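PDB 4MTN: transcription termination factor NusA from Planctomyces limnophilus, which probably takes part in both transcription termination and antitermination, binding the core RNA polymerase and the nascent RNA. Local coordinates for residues S199-K209 with Q297-L305. Residues are numbered along the deposited sequence; the frame is centred on the assembly and turned at random.
Sequences SLAREAGYRTK and QNVRLASKL
With CG anti to the backbone N (chi1 -171°) and the chain extended beyond it, Q297 reaches straight from the start of helix 297-306 to the turn end of a beta hairpin, where its amide lies between E203 and R207. The hairpin, strands 195-203 and 207-214, belongs to the three-stranded sheet of the first of NusA's two KH domains; the helix, 88 residues further on, probably belongs to the second, so the contact would join the tandem KH modules by packing a helix of one on the hairpin of the other. Each end of the amide has its own task. OE1 of Q297 takes NE of R207 at 2.9 Å; the oxygen lies near the guanidinium plane, yet NE stands well above the amide's carbonyl plane, the two flat groups being turned 76° apart. NE2 of Q297 gives a weak bond to OE1 of E203 at 3.3 Å. The other carboxylate oxygen of E203, OE2, makes a salt bridge with NH1 of R300 at 2.7 Å, which ties the carboxylate to two residues of the helix. R207 and Y206 both face E203 in a classic beta bulge, the carbonyl of E203 accepting from both backbone N-H groups.

Further along, L301 lies over both strands: CD1 packs on CG of R207, CD2 on CG of E203, and CB on CD of K209. K209 runs past it with a bend at chi4 (-62°) and offers NZ weakly to OD1 of N298; its stronger partner is E246, which also pairs with R207. A201 packs on the helix, its CB 3.6 Å from CB of K304 and 4.1 Å from CB of L305. At the far end OG of S199 donates to the carbonyl O of L305 at 2.7 Å, in the carbonyl plane and on a lone pair.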
loop_
_atom_site.group_PDB
_atom_site.type_symbol
_atom_site.label_atom_id
_atom_site.label_comp_id
_atom_site.label_asym_id
_atom_site.label_seq_id
_atom_site.Cartn_x
_atom_site.Cartn_y
_atom_site.Cartn_z
ATOM N N SER A 199 -12.498 7.057 -3.659
ATOM C CA SER A 199 -11.490 7.154 -2.610
ATOM C C SER A 199 -11.770 6.196 -1.461
ATOM O O SER A 199 -12.924 5.893 -1.157
ATOM C CB SER A 199 -11.409 8.589 -2.085
ATOM O OG SER A 199 -10.401 8.718 -1.097
ATOM N N LEU A 200 -10.705 5.726 -0.817
ATOM C CA LEU A 200 -10.836 4.755 0.260
ATOM C C LEU A 200 -9.836 5.021 1.383
ATOM O O LEU A 200 -8.665 5.307 1.133
ATOM C CB LEU A 200 -10.645 3.339 -0.279
ATOM C CG LEU A 200 -11.525 2.261 0.346
ATOM C CD1 LEU A 200 -12.920 2.360 -0.222
ATOM C CD2 LEU A 200 -10.952 0.888 0.092
ATOM N N ALA A 201 -10.312 4.926 2.621
ATOM C CA ALA A 201 -9.466 5.102 3.796
ATOM C C ALA A 201 -9.760 4.003 4.810
ATOM O O ALA A 201 -10.892 3.867 5.271
ATOM C CB ALA A 201 -9.689 6.467 4.410
ATOM N N ARG A 202 -8.744 3.222 5.165
ATOM C CA ARG A 202 -8.973 2.040 5.987
ATOM C C ARG A 202 -8.074 1.918 7.215
ATOM O O ARG A 202 -6.868 2.162 7.151
ATOM C CB ARG A 202 -8.811 0.778 5.134
ATOM C CG ARG A 202 -9.077 -0.506 5.900
ATOM C CD ARG A 202 -8.872 -1.743 5.048
ATOM N NE ARG A 202 -9.428 -2.924 5.701
ATOM C CZ ARG A 202 -9.187 -4.175 5.323
ATOM N NH1 ARG A 202 -8.389 -4.418 4.291
ATOM N NH2 ARG A 202 -9.741 -5.183 5.983
ATOM N N GLU A 203 -8.685 1.549 8.338
ATOM C CA GLU A 203 -7.958 0.980 9.464
ATOM C C GLU A 203 -8.419 -0.465 9.622
ATOM O O GLU A 203 -9.544 -0.720 10.052
ATOM C CB GLU A 203 -8.196 1.777 10.745
ATOM C CG GLU A 203 -7.517 3.135 10.755
ATOM C CD GLU A 203 -7.542 3.790 12.121
ATOM O OE1 GLU A 203 -7.913 3.110 13.102
ATOM O OE2 GLU A 203 -7.190 4.983 12.212
ATOM N N ALA A 204 -7.538 -1.400 9.278
ATOM C CA ALA A 204 -7.909 -2.803 9.112
ATOM C C ALA A 204 -8.499 -3.429 10.371
ATOM O O ALA A 204 -7.903 -3.378 11.446
ATOM C CB ALA A 204 -6.704 -3.606 8.651
ATOM N N GLY A 205 -9.676 -4.028 10.218
ATOM C CA GLY A 205 -10.347 -4.700 11.314
ATOM C C GLY A 205 -11.181 -3.768 12.169
ATOM O O GLY A 205 -11.811 -4.202 13.134
ATOM N N TYR A 206 -11.192 -2.487 11.818
ATOM C CA TYR A 206 -11.902 -1.497 12.620
ATOM C C TYR A 206 -12.881 -0.650 11.807
ATOM O O TYR A 206 -14.094 -0.792 11.956
ATOM C CB TYR A 206 -10.898 -0.596 13.338
ATOM C CG TYR A 206 -10.090 -1.324 14.389
ATOM C CD1 TYR A 206 -8.845 -1.864 14.089
ATOM C CD2 TYR A 206 -10.578 -1.479 15.680
ATOM C CE1 TYR A 206 -8.107 -2.534 15.050
ATOM C CE2 TYR A 206 -9.847 -2.146 16.645
ATOM C CZ TYR A 206 -8.614 -2.672 16.325
ATOM O OH TYR A 206 -7.889 -3.336 17.287
ATOM N N ARG A 207 -12.365 0.227 10.951
ATOM C CA ARG A 207 -13.236 1.137 10.212
ATOM C C ARG A 207 -12.698 1.506 8.831
ATOM O O ARG A 207 -11.495 1.687 8.649
ATOM C CB ARG A 207 -13.470 2.408 11.030
ATOM C CG ARG A 207 -14.577 3.303 10.495
ATOM C CD ARG A 207 -14.924 4.399 11.487
ATOM N NE ARG A 207 -15.362 3.854 12.768
ATOM C CZ ARG A 207 -16.615 3.505 13.045
ATOM N NH1 ARG A 207 -17.562 3.642 12.127
ATOM N NH2 ARG A 207 -16.922 3.018 14.240
ATOM N N THR A 208 -13.608 1.625 7.866
ATOM C CA THR A 208 -13.256 2.026 6.507
ATOM C C THR A 208 -14.243 3.050 5.949
ATOM O O THR A 208 -15.450 2.808 5.925
ATOM C CB THR A 208 -13.212 0.815 5.555
ATOM O OG1 THR A 208 -12.272 -0.148 6.040
ATOM C CG2 THR A 208 -12.803 1.252 4.157
ATOM N N LYS A 209 -13.726 4.191 5.501
ATOM C CA LYS A 209 -14.554 5.205 4.854
ATOM C C LYS A 209 -14.486 5.074 3.334
ATOM O O LYS A 209 -13.400 5.054 2.753
ATOM C CB LYS A 209 -14.124 6.612 5.279
ATOM C CG LYS A 209 -14.531 6.998 6.694
ATOM C CD LYS A 209 -14.103 8.424 7.018
ATOM C CE LYS A 209 -14.530 8.834 8.420
ATOM N NZ LYS A 209 -16.011 8.816 8.582
ATOM N N GLN A 297 -9.783 8.337 15.399
ATOM C CA GLN A 297 -9.985 7.536 14.195
ATOM C C GLN A 297 -10.740 8.276 13.093
ATOM O O GLN A 297 -10.377 8.187 11.920
ATOM C CB GLN A 297 -10.733 6.249 14.551
ATOM C CG GLN A 297 -10.813 5.238 13.421
ATOM C CD GLN A 297 -11.714 4.067 13.757
ATOM O OE1 GLN A 297 -12.854 4.248 14.185
ATOM N NE2 GLN A 297 -11.203 2.854 13.572
ATOM N N ASN A 298 -11.792 8.995 13.475
ATOM C CA ASN A 298 -12.661 9.679 12.518
ATOM C C ASN A 298 -11.919 10.650 11.601
ATOM O O ASN A 298 -11.890 10.459 10.385
ATOM C CB ASN A 298 -13.774 10.424 13.256
ATOM C CG ASN A 298 -14.863 10.919 12.321
ATOM O OD1 ASN A 298 -15.294 10.202 11.417
ATOM N ND2 ASN A 298 -15.308 12.152 12.529
ATOM N N VAL A 299 -11.336 11.692 12.187
ATOM C CA VAL A 299 -10.589 12.695 11.429
ATOM C C VAL A 299 -9.442 12.062 10.645
ATOM O O VAL A 299 -9.193 12.416 9.491
ATOM C CB VAL A 299 -10.020 13.792 12.354
ATOM C CG1 VAL A 299 -9.120 14.738 11.578
ATOM C CG2 VAL A 299 -11.144 14.560 13.016
ATOM N N ARG A 300 -8.758 11.118 11.285
ATOM C CA ARG A 300 -7.640 10.403 10.678
ATOM C C ARG A 300 -8.048 9.746 9.363
ATOM O O ARG A 300 -7.348 9.861 8.358
ATOM C CB ARG A 300 -7.104 9.349 11.649
ATOM C CG ARG A 300 -5.735 8.793 11.302
ATOM C CD ARG A 300 -5.377 7.659 12.247
ATOM N NE ARG A 300 -5.795 7.954 13.615
ATOM C CZ ARG A 300 -5.949 7.036 14.564
ATOM N NH1 ARG A 300 -5.722 5.758 14.296
ATOM N NH2 ARG A 300 -6.334 7.395 15.781
ATOM N N LEU A 301 -9.188 9.061 9.379
ATOM C CA LEU A 301 -9.713 8.420 8.180
ATOM C C LEU A 301 -10.226 9.454 7.182
ATOM O O LEU A 301 -10.075 9.291 5.972
ATOM C CB LEU A 301 -10.830 7.438 8.539
ATOM C CG LEU A 301 -10.397 6.166 9.269
ATOM C CD1 LEU A 301 -11.605 5.321 9.642
ATOM C CD2 LEU A 301 -9.424 5.368 8.414
ATOM N N ALA A 302 -10.829 10.520 7.699
ATOM C CA ALA A 302 -11.348 11.590 6.857
ATOM C C ALA A 302 -10.217 12.305 6.127
ATOM O O ALA A 302 -10.403 12.821 5.026
ATOM C CB ALA A 302 -12.150 12.576 7.686
ATOM N N SER A 303 -9.043 12.328 6.750
ATOM C CA SER A 303 -7.867 12.948 6.150
ATOM C C SER A 303 -7.350 12.123 4.976
ATOM O O SER A 303 -7.056 12.667 3.911
ATOM C CB SER A 303 -6.765 13.129 7.195
ATOM O OG SER A 303 -7.179 14.014 8.221
ATOM N N LYS A 304 -7.239 10.812 5.177
ATOM C CA LYS A 304 -6.824 9.903 4.113
ATOM C C LYS A 304 -7.786 9.955 2.931
ATOM O O LYS A 304 -7.366 9.967 1.774
ATOM C CB LYS A 304 -6.733 8.464 4.626
ATOM C CG LYS A 304 -5.491 8.132 5.429
ATOM C CD LYS A 304 -5.193 6.639 5.339
ATOM C CE LYS A 304 -4.244 6.181 6.431
ATOM N NZ LYS A 304 -4.917 6.128 7.758
ATOM N N LEU A 305 -9.080 9.980 3.237
ATOM C CA LEU A 305 -10.120 9.966 2.215
ATOM C C LEU A 305 -10.080 11.224 1.354
ATOM O O LEU A 305 -10.163 11.152 0.127
ATOM C CB LEU A 305 -11.498 9.821 2.864
ATOM C CG LEU A 305 -12.657 9.466 1.934
ATOM C CD1 LEU A 305 -12.507 8.042 1.427
ATOM C CD2 LEU A 305 -13.987 9.651 2.643
#